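Local structure of pesticidial crystal protein CRY2AA (Bacillus thuringiensis serovar kurstaki, 1I5P) at residues R72-W78 against I124-N128; A181-L185 against Y215-Y219; F187-I192 against Y208-L212. The protein binds midgut epithelial cells of both dipteran and lepidopteran larvae and promotes their lysis by colloid-osmotic swelling. All blocks are in the same frame, centred on the assembly; numbering follows the deposited sequence.

Contact 1: R72-W78 against I124-N128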
ATOM      1  N   ARG A  72     -14.443   0.419  19.881  1.00 14.95           N
ATOM      2  CA  ARG A  72     -13.519   1.207  20.680  1.00 15.65           C
ATOM      3  C   ARG A  72     -12.075   0.899  20.304  1.00 14.65           C
ATOM      4  O   ARG A  72     -11.615  -0.244  20.405  1.00 14.72           O
ATOM      5  CB  ARG A  72     -13.751   0.931  22.165  1.00 17.10           C
ATOM      6  CG  ARG A  72     -13.069   1.908  23.095  1.00 20.02           C
ATOM      7  CD  ARG A  72     -13.316   1.536  24.552  1.00 20.74           C
ATOM      8  NE  ARG A  72     -12.591   2.417  25.468  1.00 20.67           N
ATOM      9  CZ  ARG A  72     -12.543   2.249  26.786  1.00 21.19           C
ATOM     10  NH1 ARG A  72     -13.177   1.232  27.355  1.00 17.70           N
ATOM     11  NH2 ARG A  72     -11.860   3.102  27.535  1.00 20.22           N
ATOM     12  N   ILE A  73     -11.362   1.934  19.879  1.00 14.06           N
ATOM     13  CA  ILE A  73      -9.980   1.791  19.449  1.00 14.43           C
ATOM     14  C   ILE A  73      -8.927   2.290  20.435  1.00 13.01           C
ATOM     15  O   ILE A  73      -7.957   1.591  20.718  1.00 13.76           O
ATOM     16  CB  ILE A  73      -9.744   2.548  18.114  1.00 11.86           C
ATOM     17  CG1 ILE A  73     -10.605   1.956  17.000  1.00 15.23           C
ATOM     18  CG2 ILE A  73      -8.271   2.481  17.729  1.00 10.33           C
ATOM     19  CD1 ILE A  73     -10.581   2.778  15.706  1.00 13.19           C
ATOM     20  N   LEU A  74      -9.125   3.501  20.947  1.00 16.24           N
ATOM     21  CA  LEU A  74      -8.150   4.140  21.830  1.00 16.37           C
ATOM     22  C   LEU A  74      -7.516   3.329  22.956  1.00 15.86           C
ATOM     23  O   LEU A  74      -6.305   3.402  23.155  1.00 14.81           O
ATOM     24  CB  LEU A  74      -8.726   5.435  22.409  1.00 16.35           C
ATOM     25  CG  LEU A  74      -7.639   6.407  22.900  1.00 18.65           C
ATOM     26  CD1 LEU A  74      -6.805   6.869  21.701  1.00 14.92           C
ATOM     27  CD2 LEU A  74      -8.259   7.599  23.613  1.00 15.51           C
ATOM     28  N   SER A  75      -8.308   2.559  23.693  1.00 17.12           N
ATOM     29  CA  SER A  75      -7.741   1.785  24.796  1.00 19.97           C
ATOM     30  C   SER A  75      -6.722   0.741  24.342  1.00 19.16           C
ATOM     31  O   SER A  75      -5.629   0.658  24.899  1.00 19.89           O
ATOM     32  CB  SER A  75      -8.843   1.103  25.603  1.00 20.09           C
ATOM     33  OG  SER A  75      -8.277   0.446  26.718  1.00 22.67           O
ATOM     34  N   GLU A  76      -7.070  -0.054  23.338  1.00 17.87           N
ATOM     35  CA  GLU A  76      -6.146  -1.067  22.856  1.00 16.64           C
ATOM     36  C   GLU A  76      -5.002  -0.426  22.083  1.00 15.04           C
ATOM     37  O   GLU A  76      -3.866  -0.886  22.156  1.00 15.95           O
ATOM     38  CB  GLU A  76      -6.889  -2.093  21.995  1.00 17.77           C
ATOM     39  CG  GLU A  76      -7.805  -2.995  22.819  1.00 21.48           C
ATOM     40  CD  GLU A  76      -8.735  -3.848  21.975  1.00 24.08           C
ATOM     41  OE1 GLU A  76      -9.602  -4.534  22.557  1.00 28.58           O
ATOM     42  OE2 GLU A  76      -8.605  -3.834  20.736  1.00 25.36           O
ATOM     43  N   LEU A  77      -5.292   0.646  21.355  1.00 14.04           N
ATOM     44  CA  LEU A  77      -4.248   1.327  20.604  1.00 15.03           C
ATOM     45  C   LEU A  77      -3.143   1.774  21.553  1.00 14.54           C
ATOM     46  O   LEU A  77      -1.958   1.558  21.294  1.00 14.98           O
ATOM     47  CB  LEU A  77      -4.809   2.546  19.876  1.00 11.76           C
ATOM     48  CG  LEU A  77      -3.743   3.446  19.242  1.00 13.68           C
ATOM     49  CD1 LEU A  77      -2.910   2.653  18.239  1.00 13.22           C
ATOM     50  CD2 LEU A  77      -4.422   4.626  18.569  1.00 10.45           C
ATOM     51  N   TRP A  78      -3.550   2.401  22.655  1.00 16.60           N
ATOM     52  CA  TRP A  78      -2.625   2.890  23.675  1.00 16.79           C
ATOM     53  C   TRP A  78      -1.729   1.752  24.154  1.00 15.98           C
ATOM     54  O   TRP A  78      -0.526   1.937  24.362  1.00 15.13           O
ATOM     55  CB  TRP A  78      -3.413   3.454  24.866  1.00 18.53           C
ATOM     56  CG  TRP A  78      -2.565   3.984  25.987  1.00 20.26           C
ATOM     57  CD1 TRP A  78      -2.105   5.261  26.135  1.00 21.90           C
ATOM     58  CD2 TRP A  78      -2.082   3.252  27.121  1.00 22.58           C
ATOM     59  NE1 TRP A  78      -1.372   5.373  27.291  1.00 22.21           N
ATOM     60  CE2 TRP A  78      -1.340   4.154  27.915  1.00 22.56           C
ATOM     61  CE3 TRP A  78      -2.204   1.921  27.545  1.00 23.34           C
ATOM     62  CZ2 TRP A  78      -0.723   3.770  29.110  1.00 22.96           C
ATOM     63  CZ3 TRP A  78      -1.591   1.538  28.733  1.00 23.79           C
ATOM     64  CH2 TRP A  78      -0.858   2.462  29.502  1.00 22.74           C
ATOM     65  N   ILE A 124      -3.930  10.091  27.750  1.00 18.67           N
ATOM     66  CA  ILE A 124      -4.747   9.067  27.112  1.00 17.94           C
ATOM     67  C   ILE A 124      -5.098   7.945  28.081  1.00 17.27           C
ATOM     68  O   ILE A 124      -6.223   7.442  28.067  1.00 13.73           O
ATOM     69  CB  ILE A 124      -4.032   8.452  25.892  1.00 17.47           C
ATOM     70  CG1 ILE A 124      -3.886   9.512  24.791  1.00 18.49           C
ATOM     71  CG2 ILE A 124      -4.809   7.245  25.392  1.00 16.24           C
ATOM     72  CD1 ILE A 124      -3.090   9.048  23.583  1.00 13.01           C
ATOM     73  N   ARG A 125      -4.138   7.542  28.910  1.00 17.99           N
ATOM     74  CA  ARG A 125      -4.393   6.485  29.878  1.00 20.61           C
ATOM     75  C   ARG A 125      -5.439   6.984  30.871  1.00 21.48           C
ATOM     76  O   ARG A 125      -6.348   6.247  31.252  1.00 18.51           O
ATOM     77  CB  ARG A 125      -3.115   6.109  30.632  1.00 22.80           C
ATOM     78  CG  ARG A 125      -3.340   5.083  31.752  1.00 26.39           C
ATOM     79  CD  ARG A 125      -2.097   4.938  32.612  1.00 30.71           C
ATOM     80  NE  ARG A 125      -1.528   6.247  32.911  1.00 38.18           N
ATOM     81  CZ  ARG A 125      -2.080   7.157  33.711  1.00 40.33           C
ATOM     82  NH1 ARG A 125      -3.233   6.915  34.331  1.00 41.30           N
ATOM     83  NH2 ARG A 125      -1.486   8.329  33.865  1.00 40.20           N
ATOM     84  N   GLU A 126      -5.300   8.242  31.281  1.00 22.21           N
ATOM     85  CA  GLU A 126      -6.227   8.856  32.226  1.00 23.43           C
ATOM     86  C   GLU A 126      -7.647   8.856  31.672  1.00 22.37           C
ATOM     87  O   GLU A 126      -8.599   8.535  32.389  1.00 22.47           O
ATOM     88  CB  GLU A 126      -5.783  10.291  32.540  1.00 25.73           C
ATOM     89  CG  GLU A 126      -4.547  10.363  33.431  1.00 32.17           C
ATOM     90  CD  GLU A 126      -3.846  11.717  33.385  1.00 36.30           C
ATOM     91  OE1 GLU A 126      -4.238  12.573  32.561  1.00 38.07           O
ATOM     92  OE2 GLU A 126      -2.892  11.919  34.166  1.00 37.18           O
ATOM     93  N   PHE A 127      -7.787   9.214  30.398  1.00 19.28           N
ATOM     94  CA  PHE A 127      -9.097   9.242  29.759  1.00 19.38           C
ATOM     95  C   PHE A 127      -9.740   7.862  29.741  1.00 20.14           C
ATOM     96  O   PHE A 127     -10.879   7.698  30.181  1.00 22.22           O
ATOM     97  CB  PHE A 127      -9.004   9.751  28.320  1.00 18.57           C
ATOM     98  CG  PHE A 127     -10.289   9.591  27.550  1.00 17.99           C
ATOM     99  CD1 PHE A 127     -11.370  10.430  27.796  1.00 17.80           C
ATOM    100  CD2 PHE A 127     -10.443   8.550  26.635  1.00 16.59           C
ATOM    101  CE1 PHE A 127     -12.591  10.240  27.147  1.00 18.85           C
ATOM    102  CE2 PHE A 127     -11.662   8.349  25.980  1.00 16.25           C
ATOM    103  CZ  PHE A 127     -12.737   9.198  26.240  1.00 17.35           C
ATOM    104  N   ASN A 128      -9.018   6.872  29.226  1.00 19.75           N
ATOM    105  CA  ASN A 128      -9.554   5.519  29.153  1.00 21.56           C
ATOM    106  C   ASN A 128      -9.890   4.934  30.525  1.00 21.94           C
ATOM    107  O   ASN A 128     -10.883   4.225  30.664  1.00 21.30           O
ATOM    108  CB  ASN A 128      -8.584   4.605  28.400  1.00 17.92           C
ATOM    109  CG  ASN A 128      -8.519   4.925  26.916  1.00 18.42           C
ATOM    110  OD1 ASN A 128      -9.541   5.177  26.280  1.00 18.56           O
ATOM    111  ND2 ASN A 128      -7.313   4.903  26.354  1.00 17.17           N
TER
HETATM  112  O   HOH W   1     -11.604   4.930  24.070  1.00 27.89           O
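Ile124 wedges its CG2 branch between two side chains of the facing helix, and the close packing of this contact starts there. The methyl lies 3.9 Å from Leu74 CG, and on its other flank Ile124 CG2 comes to 3.4 Å from Trp78 CD1, a close approach that leaves little play. Leu74 turns its second methyl toward the neighbouring aromatic: Leu74 CD2 stands 3.8 Å from Phe127 CD2, the two side chains crossing at about a right angle. The buried amide of Asn128 belongs to this packed part as well, ND2 lying against Ser75 CA and OD1 against Leu74 CD2. Phe157 and Met183, from two further helices, back the patch by touching Ile124.

Trp78 is partly exposed yet closely packed. With CG anti to the backbone N (chi1 180°), the indole reaches across to Ile124 and lies alongside Arg125, whose CB sits 3.3 Å above one face of the Trp78 ring, toward the rim; the carbonyl of Gln121 takes the hydrogen bond of Trp78 NE1.

Looseness is confined to the Arg72 end. The extended chain of Arg72 slides past Asn128 in the opposite direction, with guanidinium and amide planes 61° apart, and Arg72 NH2 makes two weak hydrogen bonds, one of 3.4 Å to Asn128 OD1 and a second to Asn128 O. A water spans the pair more firmly, accepting from Arg72 NE and donating to Asn128 OD1, each at 3.0 Å. The stronger partner of Arg72 is Asp132, a salt-bridge acceptor one turn beyond Asn128 on helix 107-135. A packed apolar patch with a polar end bridged by one water thus joins the short helix 74-81 to the long helix 107-135. The segment axes approach to 10.0 Å and run roughly antiparallel, at 142°, as part of the toxin's N-terminal helical bundle.

Contact 2: A181-L185 against Y215-Y219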
ATOM      1  N   ALA A 181      -1.736  11.505  15.505  1.00 14.05           N
ATOM      2  CA  ALA A 181      -2.969  11.772  14.783  1.00 14.01           C
ATOM      3  C   ALA A 181      -3.841  10.525  14.901  1.00 14.89           C
ATOM      4  O   ALA A 181      -5.063  10.625  15.013  1.00 16.56           O
ATOM      5  CB  ALA A 181      -2.673  12.085  13.314  1.00 11.76           C
ATOM      6  N   ASN A 182      -3.210   9.352  14.890  1.00 15.49           N
ATOM      7  CA  ASN A 182      -3.939   8.093  15.030  1.00 15.91           C
ATOM      8  C   ASN A 182      -4.708   8.100  16.343  1.00 14.47           C
ATOM      9  O   ASN A 182      -5.874   7.719  16.401  1.00 11.87           O
ATOM     10  CB  ASN A 182      -2.983   6.894  15.054  1.00 19.50           C
ATOM     11  CG  ASN A 182      -2.613   6.403  13.673  1.00 21.23           C
ATOM     12  OD1 ASN A 182      -3.272   6.727  12.690  1.00 22.07           O
ATOM     13  ND2 ASN A 182      -1.565   5.589  13.597  1.00 22.30           N
ATOM     14  N   MET A 183      -4.033   8.539  17.397  1.00 12.98           N
ATOM     15  CA  MET A 183      -4.636   8.581  18.719  1.00 14.24           C
ATOM     16  C   MET A 183      -5.814   9.543  18.811  1.00 12.64           C
ATOM     17  O   MET A 183      -6.861   9.196  19.352  1.00 14.22           O
ATOM     18  CB  MET A 183      -3.573   8.944  19.759  1.00 14.12           C
ATOM     19  CG  MET A 183      -2.459   7.907  19.876  1.00 17.36           C
ATOM     20  SD  MET A 183      -1.059   8.493  20.852  1.00 23.52           S
ATOM     21  CE  MET A 183       0.333   7.921  19.884  1.00 21.59           C
ATOM     22  N   HIS A 184      -5.649  10.747  18.276  1.00 12.56           N
ATOM     23  CA  HIS A 184      -6.718  11.740  18.320  1.00 13.39           C
ATOM     24  C   HIS A 184      -7.939  11.328  17.494  1.00 12.82           C
ATOM     25  O   HIS A 184      -9.077  11.418  17.968  1.00  9.48           O
ATOM     26  CB  HIS A 184      -6.208  13.100  17.823  1.00 15.63           C
ATOM     27  CG  HIS A 184      -7.157  14.231  18.085  1.00 17.83           C
ATOM     28  ND1 HIS A 184      -7.054  15.450  17.447  1.00 17.54           N
ATOM     29  CD2 HIS A 184      -8.225  14.328  18.911  1.00 17.49           C
ATOM     30  CE1 HIS A 184      -8.021  16.245  17.866  1.00 18.23           C
ATOM     31  NE2 HIS A 184      -8.747  15.591  18.755  1.00 17.75           N
ATOM     32  N   LEU A 185      -7.707  10.881  16.262  1.00 10.87           N
ATOM     33  CA  LEU A 185      -8.804  10.480  15.389  1.00 11.84           C
ATOM     34  C   LEU A 185      -9.512   9.238  15.914  1.00 12.56           C
ATOM     35  O   LEU A 185     -10.733   9.114  15.778  1.00 11.86           O
ATOM     36  CB  LEU A 185      -8.293  10.246  13.965  1.00 11.46           C
ATOM     37  CG  LEU A 185      -7.874  11.515  13.211  1.00 14.02           C
ATOM     38  CD1 LEU A 185      -7.333  11.153  11.831  1.00 12.89           C
ATOM     39  CD2 LEU A 185      -9.068  12.454  13.083  1.00 12.95           C
ATOM     40  N   TYR A 215     -10.897  16.991  11.287  1.00 16.59           N
ATOM     41  CA  TYR A 215      -9.536  16.700  11.709  1.00 15.95           C
ATOM     42  C   TYR A 215      -8.873  15.711  10.753  1.00 15.54           C
ATOM     43  O   TYR A 215      -7.670  15.782  10.518  1.00 14.52           O
ATOM     44  CB  TYR A 215      -9.518  16.200  13.155  1.00 17.77           C
ATOM     45  CG  TYR A 215      -9.695  17.333  14.151  1.00 16.87           C
ATOM     46  CD1 TYR A 215     -10.898  17.515  14.830  1.00 16.07           C
ATOM     47  CD2 TYR A 215      -8.670  18.259  14.369  1.00 17.77           C
ATOM     48  CE1 TYR A 215     -11.080  18.592  15.703  1.00 17.29           C
ATOM     49  CE2 TYR A 215      -8.840  19.337  15.236  1.00 17.19           C
ATOM     50  CZ  TYR A 215     -10.046  19.498  15.901  1.00 19.81           C
ATOM     51  OH  TYR A 215     -10.205  20.560  16.764  1.00 20.64           O
ATOM     52  N   THR A 216      -9.656  14.802  10.180  1.00 15.59           N
ATOM     53  CA  THR A 216      -9.098  13.852   9.219  1.00 15.33           C
ATOM     54  C   THR A 216      -8.552  14.674   8.051  1.00 16.40           C
ATOM     55  O   THR A 216      -7.478  14.395   7.518  1.00 15.23           O
ATOM     56  CB  THR A 216     -10.179  12.874   8.690  1.00 15.10           C
ATOM     57  OG1 THR A 216     -10.525  11.940   9.722  1.00 11.42           O
ATOM     58  CG2 THR A 216      -9.674  12.120   7.470  1.00 12.64           C
ATOM     59  N   ARG A 217      -9.306  15.697   7.667  1.00 16.19           N
ATOM     60  CA  ARG A 217      -8.901  16.574   6.585  1.00 17.44           C
ATOM     61  C   ARG A 217      -7.595  17.296   6.922  1.00 17.03           C
ATOM     62  O   ARG A 217      -6.619  17.211   6.175  1.00 14.70           O
ATOM     63  CB  ARG A 217     -10.014  17.585   6.300  1.00 19.58           C
ATOM     64  CG  ARG A 217      -9.587  18.787   5.470  1.00 23.59           C
ATOM     65  CD  ARG A 217      -9.757  20.057   6.285  1.00 27.56           C
ATOM     66  NE  ARG A 217     -11.103  20.604   6.174  1.00 28.29           N
ATOM     67  CZ  ARG A 217     -11.702  21.328   7.114  1.00 28.82           C
ATOM     68  NH1 ARG A 217     -11.085  21.590   8.257  1.00 27.20           N
ATOM     69  NH2 ARG A 217     -12.918  21.806   6.899  1.00 29.88           N
ATOM     70  N   ASP A 218      -7.576  17.995   8.051  1.00 17.22           N
ATOM     71  CA  ASP A 218      -6.388  18.740   8.466  1.00 17.14           C
ATOM     72  C   ASP A 218      -5.142  17.870   8.593  1.00 16.45           C
ATOM     73  O   ASP A 218      -4.080  18.202   8.055  1.00 14.82           O
ATOM     74  CB  ASP A 218      -6.640  19.442   9.802  1.00 18.04           C
ATOM     75  CG  ASP A 218      -7.750  20.472   9.722  1.00 18.97           C
ATOM     76  OD1 ASP A 218      -8.192  20.782   8.600  1.00 18.97           O
ATOM     77  OD2 ASP A 218      -8.176  20.974  10.781  1.00 22.53           O
ATOM     78  N   TYR A 219      -5.272  16.763   9.313  1.00 15.09           N
ATOM     79  CA  TYR A 219      -4.152  15.864   9.514  1.00 15.23           C
ATOM     80  C   TYR A 219      -3.725  15.170   8.225  1.00 14.53           C
ATOM     81  O   TYR A 219      -2.533  14.986   7.982  1.00 15.81           O
ATOM     82  CB  TYR A 219      -4.506  14.832  10.583  1.00 15.71           C
ATOM     83  CG  TYR A 219      -4.849  15.433  11.933  1.00 16.34           C
ATOM     84  CD1 TYR A 219      -5.501  14.672  12.899  1.00 14.42           C
ATOM     85  CD2 TYR A 219      -4.521  16.755  12.247  1.00 16.32           C
ATOM     86  CE1 TYR A 219      -5.821  15.204  14.139  1.00 16.16           C
ATOM     87  CE2 TYR A 219      -4.838  17.302  13.496  1.00 14.46           C
ATOM     88  CZ  TYR A 219      -5.490  16.520  14.433  1.00 16.26           C
ATOM     89  OH  TYR A 219      -5.839  17.039  15.659  1.00 15.38           O
TER
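His184 and Tyr219 meet in a short hydrogen bond, 2.7 Å from His184 ND1 to Tyr219 OH. Each atom lies in the plane of the other's ring, at its edge, although the two side chains cross at about a right angle. His184 holds CG anti to the backbone N (chi1 -169°), which carries the imidazole toward Tyr219. The same imidazole presents its edge to Tyr215 in an edge-to-face pair: His184 CE1 stands 4.0 Å above the centre of the Tyr215 ring, and the planes are 55° apart. Alongside, Leu185 packs against both tyrosines, with Leu185 CD2 3.8 Å from Tyr215 CB and Leu185 CG 4.0 Å from Tyr219 CD1, while Ala181 CB touches Tyr219 from one turn earlier.

A second shell fixes these groups. Phe157 stacks on the imidazole, Gln154 NE2 makes a weak hydrogen bond with His184 NE2, Phe177 meets Tyr219 edge-to-face, and Trp259 of helix 238-259 covers Ala181, Leu185 and Tyr219. Thr216, beside Leu185, turns its hydroxyl back to the carbonyl of Leu212. The result is an aromatic cluster between nearly antiparallel helices in which His184 ND1 and the phenol oxygen pair with each other, an environment likely to disfavour a charged histidine.

Contact 3: F187-I192 against Y208-L212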
ATOM      1  N   PHE A 187      -9.739   8.489  19.018  1.00 13.84           N
ATOM      2  CA  PHE A 187     -10.449   9.027  20.174  1.00 14.45           C
ATOM      3  C   PHE A 187     -11.796   9.588  19.731  1.00 13.31           C
ATOM      4  O   PHE A 187     -12.837   9.279  20.310  1.00 14.86           O
ATOM      5  CB  PHE A 187      -9.600  10.136  20.822  1.00 15.28           C
ATOM      6  CG  PHE A 187     -10.389  11.097  21.675  1.00 16.05           C
ATOM      7  CD1 PHE A 187     -10.863  10.714  22.928  1.00 17.27           C
ATOM      8  CD2 PHE A 187     -10.667  12.385  21.219  1.00 14.22           C
ATOM      9  CE1 PHE A 187     -11.602  11.596  23.718  1.00 14.16           C
ATOM     10  CE2 PHE A 187     -11.407  13.277  22.006  1.00 15.70           C
ATOM     11  CZ  PHE A 187     -11.875  12.877  23.258  1.00 13.93           C
ATOM     12  N   ILE A 188     -11.765  10.417  18.696  1.00 12.90           N
ATOM     13  CA  ILE A 188     -12.975  11.021  18.158  1.00 13.74           C
ATOM     14  C   ILE A 188     -13.961   9.949  17.691  1.00 14.12           C
ATOM     15  O   ILE A 188     -15.150  10.013  17.995  1.00 13.17           O
ATOM     16  CB  ILE A 188     -12.626  11.970  16.992  1.00 13.99           C
ATOM     17  CG1 ILE A 188     -11.830  13.162  17.539  1.00 13.95           C
ATOM     18  CG2 ILE A 188     -13.900  12.427  16.274  1.00 12.09           C
ATOM     19  CD1 ILE A 188     -11.178  14.035  16.468  1.00 15.20           C
ATOM     20  N   ARG A 189     -13.457   8.956  16.967  1.00 14.39           N
ATOM     21  CA  ARG A 189     -14.300   7.874  16.482  1.00 16.11           C
ATOM     22  C   ARG A 189     -14.910   7.119  17.663  1.00 15.78           C
ATOM     23  O   ARG A 189     -16.062   6.699  17.607  1.00 16.05           O
ATOM     24  CB  ARG A 189     -13.483   6.904  15.618  1.00 15.02           C
ATOM     25  CG  ARG A 189     -14.317   5.857  14.881  1.00 14.07           C
ATOM     26  CD  ARG A 189     -13.415   4.867  14.164  1.00  9.97           C
ATOM     27  NE  ARG A 189     -14.137   3.980  13.250  1.00 12.26           N
ATOM     28  CZ  ARG A 189     -14.357   2.689  13.474  1.00 12.40           C
ATOM     29  NH1 ARG A 189     -13.922   2.121  14.590  1.00  9.75           N
ATOM     30  NH2 ARG A 189     -14.988   1.956  12.566  1.00 14.42           N
ATOM     31  N   ASP A 190     -14.134   6.948  18.730  1.00 16.76           N
ATOM     32  CA  ASP A 190     -14.623   6.242  19.913  1.00 15.61           C
ATOM     33  C   ASP A 190     -15.820   6.967  20.519  1.00 16.95           C
ATOM     34  O   ASP A 190     -16.821   6.339  20.866  1.00 15.75           O
ATOM     35  CB  ASP A 190     -13.517   6.117  20.967  1.00 14.26           C
ATOM     36  CG  ASP A 190     -12.531   4.995  20.660  1.00 14.36           C
ATOM     37  OD1 ASP A 190     -12.758   4.237  19.694  1.00 14.12           O
ATOM     38  OD2 ASP A 190     -11.531   4.865  21.398  1.00 12.84           O
ATOM     39  N   VAL A 191     -15.721   8.287  20.645  1.00 16.29           N
ATOM     40  CA  VAL A 191     -16.814   9.071  21.210  1.00 15.07           C
ATOM     41  C   VAL A 191     -18.087   8.850  20.401  1.00 16.29           C
ATOM     42  O   VAL A 191     -19.169   8.666  20.959  1.00 12.68           O
ATOM     43  CB  VAL A 191     -16.483  10.581  21.205  1.00 16.81           C
ATOM     44  CG1 VAL A 191     -17.712  11.389  21.619  1.00 16.83           C
ATOM     45  CG2 VAL A 191     -15.319  10.861  22.144  1.00 12.37           C
ATOM     46  N   ILE A 192     -17.939   8.857  19.081  1.00 16.27           N
ATOM     47  CA  ILE A 192     -19.063   8.668  18.171  1.00 15.02           C
ATOM     48  C   ILE A 192     -19.728   7.295  18.297  1.00 16.65           C
ATOM     49  O   ILE A 192     -20.940   7.199  18.517  1.00 15.95           O
ATOM     50  CB  ILE A 192     -18.617   8.847  16.701  1.00 14.43           C
ATOM     51  CG1 ILE A 192     -18.120  10.283  16.482  1.00 13.89           C
ATOM     52  CG2 ILE A 192     -19.767   8.506  15.758  1.00 10.18           C
ATOM     53  CD1 ILE A 192     -17.482  10.520  15.129  1.00 14.23           C
ATOM     54  N   TYR A 208     -18.830  15.896  17.328  1.00 18.49           N
ATOM     55  CA  TYR A 208     -17.753  14.941  17.089  1.00 18.77           C
ATOM     56  C   TYR A 208     -17.785  14.298  15.714  1.00 17.29           C
ATOM     57  O   TYR A 208     -16.758  13.849  15.219  1.00 18.11           O
ATOM     58  CB  TYR A 208     -17.715  13.874  18.192  1.00 17.08           C
ATOM     59  CG  TYR A 208     -16.852  14.321  19.349  1.00 17.19           C
ATOM     60  CD1 TYR A 208     -17.257  15.373  20.171  1.00 16.97           C
ATOM     61  CD2 TYR A 208     -15.577  13.784  19.547  1.00 16.17           C
ATOM     62  CE1 TYR A 208     -16.417  15.891  21.150  1.00 14.72           C
ATOM     63  CE2 TYR A 208     -14.726  14.298  20.528  1.00 16.15           C
ATOM     64  CZ  TYR A 208     -15.151  15.352  21.318  1.00 15.83           C
ATOM     65  OH  TYR A 208     -14.293  15.894  22.248  1.00 19.96           O
ATOM     66  N   ARG A 209     -18.950  14.251  15.082  1.00 18.94           N
ATOM     67  CA  ARG A 209     -19.004  13.690  13.737  1.00 18.98           C
ATOM     68  C   ARG A 209     -18.226  14.663  12.844  1.00 20.13           C
ATOM     69  O   ARG A 209     -17.472  14.245  11.968  1.00 19.92           O
ATOM     70  CB  ARG A 209     -20.451  13.573  13.238  1.00 19.65           C
ATOM     71  CG  ARG A 209     -21.319  12.525  13.935  1.00 19.49           C
ATOM     72  CD  ARG A 209     -22.698  12.484  13.276  1.00 19.82           C
ATOM     73  NE  ARG A 209     -23.652  11.584  13.924  1.00 19.92           N
ATOM     74  CZ  ARG A 209     -23.698  10.265  13.755  1.00 20.90           C
ATOM     75  NH1 ARG A 209     -22.837   9.654  12.954  1.00 20.37           N
ATOM     76  NH2 ARG A 209     -24.639   9.559  14.369  1.00 21.82           N
ATOM     77  N   ASP A 210     -18.411  15.965  13.075  1.00 19.65           N
ATOM     78  CA  ASP A 210     -17.708  16.979  12.287  1.00 21.24           C
ATOM     79  C   ASP A 210     -16.223  16.943  12.610  1.00 20.71           C
ATOM     80  O   ASP A 210     -15.385  17.178  11.738  1.00 20.56           O
ATOM     81  CB  ASP A 210     -18.254  18.385  12.563  1.00 22.45           C
ATOM     82  CG  ASP A 210     -19.630  18.610  11.967  1.00 24.37           C
ATOM     83  OD1 ASP A 210     -20.010  17.868  11.038  1.00 24.06           O
ATOM     84  OD2 ASP A 210     -20.326  19.543  12.421  1.00 26.55           O
ATOM     85  N   TYR A 211     -15.899  16.659  13.867  1.00 18.44           N
ATOM     86  CA  TYR A 211     -14.505  16.567  14.281  1.00 18.81           C
ATOM     87  C   TYR A 211     -13.782  15.482  13.476  1.00 18.16           C
ATOM     88  O   TYR A 211     -12.695  15.710  12.941  1.00 18.05           O
ATOM     89  CB  TYR A 211     -14.412  16.234  15.774  1.00 19.11           C
ATOM     90  CG  TYR A 211     -14.547  17.417  16.715  1.00 18.58           C
ATOM     91  CD1 TYR A 211     -14.511  17.231  18.097  1.00 20.21           C
ATOM     92  CD2 TYR A 211     -14.681  18.718  16.231  1.00 19.27           C
ATOM     93  CE1 TYR A 211     -14.603  18.308  18.976  1.00 21.35           C
ATOM     94  CE2 TYR A 211     -14.776  19.805  17.103  1.00 21.04           C
ATOM     95  CZ  TYR A 211     -14.733  19.591  18.472  1.00 22.18           C
ATOM     96  OH  TYR A 211     -14.795  20.653  19.344  1.00 21.92           O
ATOM     97  N   LEU A 212     -14.387  14.301  13.394  1.00 17.33           N
ATOM     98  CA  LEU A 212     -13.772  13.201  12.663  1.00 16.93           C
ATOM     99  C   LEU A 212     -13.463  13.619  11.229  1.00 16.83           C
ATOM    100  O   LEU A 212     -12.366  13.383  10.723  1.00 14.10           O
ATOM    101  CB  LEU A 212     -14.691  11.975  12.654  1.00 15.92           C
ATOM    102  CG  LEU A 212     -14.064  10.710  12.048  1.00 18.94           C
ATOM    103  CD1 LEU A 212     -12.811  10.331  12.832  1.00 16.97           C
ATOM    104  CD2 LEU A 212     -15.071   9.562  12.067  1.00 15.00           C
TER
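Tyr208 enters the facing helix as a knob, its side chain lodged among Phe187, Ile188, Val191 and Ile192, and its ring meets neighbours on both faces and at the rim. Val191 comes over one face: its CG1 methyl makes a CH-pi contact, 4.1 Å from the centroid of the Tyr208 ring and 23° off the normal. The opposite face is covered from within its own helix, where Tyr211 CD1 lies 3.6 Å above the ring centre. Phe187 approaches at the rim instead, its CE2 in the plane of the phenol and 3.8 Å from Tyr208 CE2.

The two isoleucines work closer to the backbone. In Ile188, CG1 lies beside the backbone N (chi1 -67°) and CG2 falls anti to it, which directs that methyl at the other helix; Ile188 CG2 sits 3.4 Å from Tyr208 O and also 3.7 Å from Leu212 CB. One turn further on, Ile192 brings CD1 to 3.4 Å from the same carbonyl oxygen of Tyr208, and this methyl also touches Leu212.

No hydrogen bond passes between the segments. The two arginines send their polar ends elsewhere: Arg189 to the carbonyls of Phe262, Tyr264 and Gly70, and Arg209 to that of Leu632 near the C-terminus. Val150 and Gln154 of helix 145-160 close over Tyr208. With segment axes 9.0 Å apart and inclined at 149°, Tyr208 makes one knob-into-hole contact between two roughly antiparallel helices, 170-193 and 202-232, of the toxin's helical-bundle domain.

In the fold
All three contacts belong to the N-terminal helical domain of the toxin. Contact 1 comes first along the chain. Contacts 2 and 3 both pair helix 170-193 with helix 202-232, and both segments of contact 3 fall between those of contact 2, nearer the connection between the helices. Centres of contacts 2 and 3 are about 10 Å apart, and contact 1 lies about 15 Å from contact 2 and 14 Å from contact 3. Helix 170-193 links the set: Met183 packs on Leu74, Leu77 and Ile124, while Asp190 receives the backbone N-H groups of Ile73 and Leu74. Its different flanks thus serve separate neighbours, consistent with the central helix of the family's bundle.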